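Local atomic coordinates of cutinase-like protein (Cryptococcus sp., PDB entry 2CZQ), a protein that probably hydrolyses carboxylic esters, as a cutinase-like enzyme with the alpha/beta hydrolase fold. Residues G26-L38 against V189-G203. Sequence-based numbering, arbitrary orientation.
Sequences GFRTMNSQITAAL and VQTMGYKFAVNKLGG
The amide of Q190 joins the start of helix 28-37 to helix 187-200 through two hydrogen bonds. Q190 NE2 donates to G26 O at 2.9 Å, almost straight at 176°. G26 O lies in the plane of the amide, but NE2 stands above the carbonyl plane of G26. M30 N donates to Q190 OE1 at 2.8 Å, in the plane of that carbonyl and more bent. A turn at chi2 folds the Q190 chain back so that its amide reaches both groups. NE2 also donates to Y183 O.

Next along, the amide of Q33 stacks over one face of the Y194 ring, with the planes 30° apart. Q33 OE1 comes within 3.6 Å of Y194 CD1. A water joins Q33 NE2, weakly, to T191 OG1, which is also bonded to Q187 O.

M30 SD lies 3.7 Å from G193 CA, and a bend at chi3 brings CE against the Q190 amide. I34 is a knob among G193, Y194, A197 and V198. I34 CD1 presses on A197 CB at 3.4 Å, a tight contact. At the far end, L38 CD1 meets L201 CB and V198 CG1.

The helices cross at -35° on one face of the parallel sheet of the alpha/beta hydrolase fold. M30 touches F112 of strand 108-114, and I34 touches Y9 of strand 9-14. Packing round I34 is apolar, whereas three bonds fix the rotation of the buried Q190 amide.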
# COMPACT_ATOMS: atom_id res chain seq x y z
N GLY A 26 1.57 -9.21 4.84
CA GLY A 26 0.94 -7.97 5.25
C GLY A 26 -0.49 -7.77 4.76
O GLY A 26 -1.23 -7.01 5.38
N PHE A 27 -0.87 -8.44 3.67
CA PHE A 27 -2.18 -8.21 3.06
C PHE A 27 -3.05 -9.44 2.92
O PHE A 27 -4.16 -9.35 2.44
CB PHE A 27 -2.03 -7.50 1.71
CG PHE A 27 -1.09 -6.36 1.78
CD1 PHE A 27 -1.43 -5.22 2.50
CD2 PHE A 27 0.18 -6.45 1.24
CE1 PHE A 27 -0.54 -4.17 2.65
CE2 PHE A 27 1.09 -5.40 1.38
CZ PHE A 27 0.73 -4.26 2.09
N ARG A 28 -2.55 -10.59 3.35
CA ARG A 28 -3.27 -11.84 3.11
C ARG A 28 -4.70 -11.83 3.66
O ARG A 28 -5.65 -12.17 2.95
CB ARG A 28 -2.49 -13.02 3.70
CG ARG A 28 -2.87 -14.38 3.14
CD ARG A 28 -1.94 -15.52 3.56
NE ARG A 28 -0.57 -15.07 3.82
CZ ARG A 28 0.52 -15.59 3.26
NH1 ARG A 28 0.42 -16.58 2.38
NH2 ARG A 28 1.71 -15.11 3.56
N THR A 29 -4.86 -11.45 4.92
CA THR A 29 -6.18 -11.46 5.52
C THR A 29 -7.10 -10.44 4.86
O THR A 29 -8.19 -10.80 4.40
CB THR A 29 -6.09 -11.26 7.02
OG1 THR A 29 -5.49 -12.44 7.58
CG2 THR A 29 -7.48 -11.20 7.66
N MET A 30 -6.67 -9.19 4.78
CA MET A 30 -7.54 -8.18 4.19
C MET A 30 -7.91 -8.54 2.76
O MET A 30 -9.05 -8.31 2.34
CB MET A 30 -6.94 -6.78 4.27
CG MET A 30 -5.72 -6.52 3.39
SD MET A 30 -5.03 -4.88 3.62
CE MET A 30 -4.26 -5.05 5.24
N ASN A 31 -6.98 -9.13 2.01
CA ASN A 31 -7.28 -9.45 0.62
C ASN A 31 -8.25 -10.61 0.47
O ASN A 31 -9.05 -10.61 -0.46
CB ASN A 31 -6.00 -9.65 -0.18
CG ASN A 31 -5.29 -8.34 -0.43
OD1 ASN A 31 -5.83 -7.28 -0.15
ND2 ASN A 31 -4.08 -8.42 -0.98
N SER A 32 -8.19 -11.56 1.39
CA SER A 32 -9.23 -12.58 1.46
C SER A 32 -10.60 -11.94 1.72
O SER A 32 -11.60 -12.35 1.15
CB SER A 32 -8.89 -13.67 2.49
OG SER A 32 -9.09 -13.22 3.81
N GLN A 33 -10.63 -10.91 2.56
CA GLN A 33 -11.88 -10.22 2.87
C GLN A 33 -12.39 -9.40 1.68
O GLN A 33 -13.59 -9.42 1.38
CB GLN A 33 -11.71 -9.30 4.07
CG GLN A 33 -11.39 -10.00 5.38
CD GLN A 33 -11.35 -9.00 6.50
OE1 GLN A 33 -12.37 -8.78 7.17
NE2 GLN A 33 -10.21 -8.37 6.69
N ILE A 34 -11.49 -8.68 1.02
CA ILE A 34 -11.88 -7.81 -0.09
C ILE A 34 -12.42 -8.65 -1.24
O ILE A 34 -13.49 -8.35 -1.77
CB ILE A 34 -10.69 -6.95 -0.57
CG1 ILE A 34 -10.21 -5.99 0.52
CG2 ILE A 34 -11.05 -6.18 -1.84
CD1 ILE A 34 -8.75 -5.60 0.38
N THR A 35 -11.68 -9.69 -1.62
CA THR A 35 -12.10 -10.51 -2.75
C THR A 35 -13.36 -11.31 -2.46
O THR A 35 -14.11 -11.62 -3.38
CB THR A 35 -10.98 -11.44 -3.27
OG1 THR A 35 -10.49 -12.27 -2.21
CG2 THR A 35 -9.78 -10.62 -3.77
N ALA A 36 -13.61 -11.63 -1.19
CA ALA A 36 -14.86 -12.28 -0.81
C ALA A 36 -16.03 -11.30 -0.84
O ALA A 36 -17.17 -11.70 -1.10
CB ALA A 36 -14.75 -12.93 0.56
N ALA A 37 -15.76 -10.03 -0.58
CA ALA A 37 -16.80 -9.00 -0.53
C ALA A 37 -17.22 -8.52 -1.92
O ALA A 37 -18.40 -8.26 -2.16
CB ALA A 37 -16.35 -7.83 0.32
N LEU A 38 -16.24 -8.39 -2.81
CA LEU A 38 -16.47 -7.83 -4.14
C LEU A 38 -15.96 -8.77 -5.22
O LEU A 38 -14.79 -9.14 -5.23
CB LEU A 38 -15.78 -6.48 -4.29
CG LEU A 38 -16.33 -5.29 -3.51
CD1 LEU A 38 -15.47 -4.07 -3.79
CD2 LEU A 38 -17.80 -5.01 -3.84
N VAL A 189 -5.32 -3.31 11.70
CA VAL A 189 -4.69 -3.09 10.40
C VAL A 189 -5.43 -3.83 9.28
O VAL A 189 -5.76 -3.23 8.25
CB VAL A 189 -3.20 -3.50 10.43
CG1 VAL A 189 -2.59 -3.41 9.04
CG2 VAL A 189 -2.41 -2.64 11.41
N GLN A 190 -5.68 -5.12 9.49
CA GLN A 190 -6.31 -5.93 8.46
C GLN A 190 -7.72 -5.43 8.15
O GLN A 190 -8.10 -5.30 6.99
CB GLN A 190 -6.31 -7.41 8.83
CG GLN A 190 -4.91 -8.04 8.89
CD GLN A 190 -4.15 -7.87 7.60
OE1 GLN A 190 -4.67 -8.17 6.52
NE2 GLN A 190 -2.91 -7.38 7.69
N THR A 191 -8.48 -5.13 9.20
CA THR A 191 -9.85 -4.67 9.00
C THR A 191 -9.88 -3.31 8.31
O THR A 191 -10.66 -3.10 7.39
CB THR A 191 -10.60 -4.64 10.32
OG1 THR A 191 -10.53 -5.94 10.93
CG2 THR A 191 -12.09 -4.37 10.08
N MET A 192 -9.02 -2.40 8.76
CA MET A 192 -8.94 -1.09 8.15
C MET A 192 -8.60 -1.19 6.67
O MET A 192 -9.18 -0.48 5.85
CB MET A 192 -7.89 -0.27 8.89
CG MET A 192 -7.79 1.18 8.51
SD MET A 192 -6.89 2.09 9.77
CE MET A 192 -5.40 1.09 10.02
N GLY A 193 -7.66 -2.07 6.33
CA GLY A 193 -7.25 -2.25 4.95
C GLY A 193 -8.35 -2.80 4.06
O GLY A 193 -8.51 -2.38 2.92
N TYR A 194 -9.10 -3.76 4.60
CA TYR A 194 -10.23 -4.35 3.89
C TYR A 194 -11.33 -3.30 3.67
O TYR A 194 -11.81 -3.14 2.55
CB TYR A 194 -10.73 -5.61 4.62
CG TYR A 194 -12.23 -5.72 4.74
CD1 TYR A 194 -12.87 -5.47 5.96
CD2 TYR A 194 -13.02 -6.06 3.65
CE1 TYR A 194 -14.24 -5.56 6.08
CE2 TYR A 194 -14.40 -6.15 3.76
CZ TYR A 194 -15.00 -5.90 4.98
OH TYR A 194 -16.37 -5.98 5.07
N LYS A 195 -11.70 -2.57 4.72
CA LYS A 195 -12.75 -1.57 4.58
C LYS A 195 -12.34 -0.45 3.63
O LYS A 195 -13.15 0.00 2.81
CB LYS A 195 -13.15 -1.00 5.93
CG LYS A 195 -13.89 -1.98 6.80
CD LYS A 195 -14.50 -1.36 8.04
CE LYS A 195 -15.25 -2.42 8.82
NZ LYS A 195 -16.03 -1.91 9.98
N PHE A 196 -11.09 -0.02 3.74
CA PHE A 196 -10.54 1.02 2.89
C PHE A 196 -10.66 0.62 1.42
O PHE A 196 -11.19 1.37 0.60
CB PHE A 196 -9.08 1.28 3.27
CG PHE A 196 -8.34 2.21 2.33
CD1 PHE A 196 -8.50 3.58 2.42
CD2 PHE A 196 -7.47 1.69 1.38
CE1 PHE A 196 -7.80 4.43 1.57
CE2 PHE A 196 -6.77 2.54 0.53
CZ PHE A 196 -6.94 3.91 0.63
N ALA A 197 -10.16 -0.57 1.10
CA ALA A 197 -10.18 -1.05 -0.28
C ALA A 197 -11.60 -1.20 -0.81
O ALA A 197 -11.91 -0.72 -1.89
CB ALA A 197 -9.44 -2.36 -0.39
N VAL A 198 -12.47 -1.86 -0.05
CA VAL A 198 -13.83 -2.09 -0.53
C VAL A 198 -14.54 -0.76 -0.79
O VAL A 198 -15.18 -0.57 -1.83
CB VAL A 198 -14.64 -3.00 0.42
CG1 VAL A 198 -16.12 -3.00 0.05
CG2 VAL A 198 -14.09 -4.41 0.38
N ASN A 199 -14.39 0.18 0.14
CA ASN A 199 -15.01 1.49 -0.03
C ASN A 199 -14.43 2.27 -1.22
O ASN A 199 -15.19 2.83 -2.01
CB ASN A 199 -14.92 2.31 1.25
CG ASN A 199 -16.06 2.02 2.19
OD1 ASN A 199 -17.15 2.57 2.06
ND2 ASN A 199 -15.83 1.12 3.15
N LYS A 200 -13.11 2.27 -1.37
CA LYS A 200 -12.50 2.96 -2.51
C LYS A 200 -12.91 2.33 -3.84
O LYS A 200 -12.99 3.03 -4.85
CB LYS A 200 -10.98 3.01 -2.38
CG LYS A 200 -10.44 3.90 -1.26
CD LYS A 200 -10.87 5.35 -1.44
CE LYS A 200 -10.14 6.26 -0.46
NZ LYS A 200 -10.81 7.58 -0.31
N LEU A 201 -13.17 1.02 -3.83
CA LEU A 201 -13.61 0.30 -5.02
C LEU A 201 -15.10 0.46 -5.31
O LEU A 201 -15.58 -0.05 -6.32
CB LEU A 201 -13.26 -1.18 -4.90
CG LEU A 201 -11.77 -1.51 -4.93
CD1 LEU A 201 -11.54 -2.95 -4.49
CD2 LEU A 201 -11.16 -1.25 -6.30
N GLY A 202 -15.81 1.18 -4.44
CA GLY A 202 -17.21 1.47 -4.66
C GLY A 202 -18.20 0.50 -4.04
O GLY A 202 -19.39 0.55 -4.36
N GLY A 203 -17.71 -0.36 -3.15
CA GLY A 203 -18.57 -1.28 -2.43
C GLY A 203 -18.90 -0.79 -1.03
O GLY A 203 -18.47 0.28 -0.61
O HOH W 1 -9.75 -8.29 9.30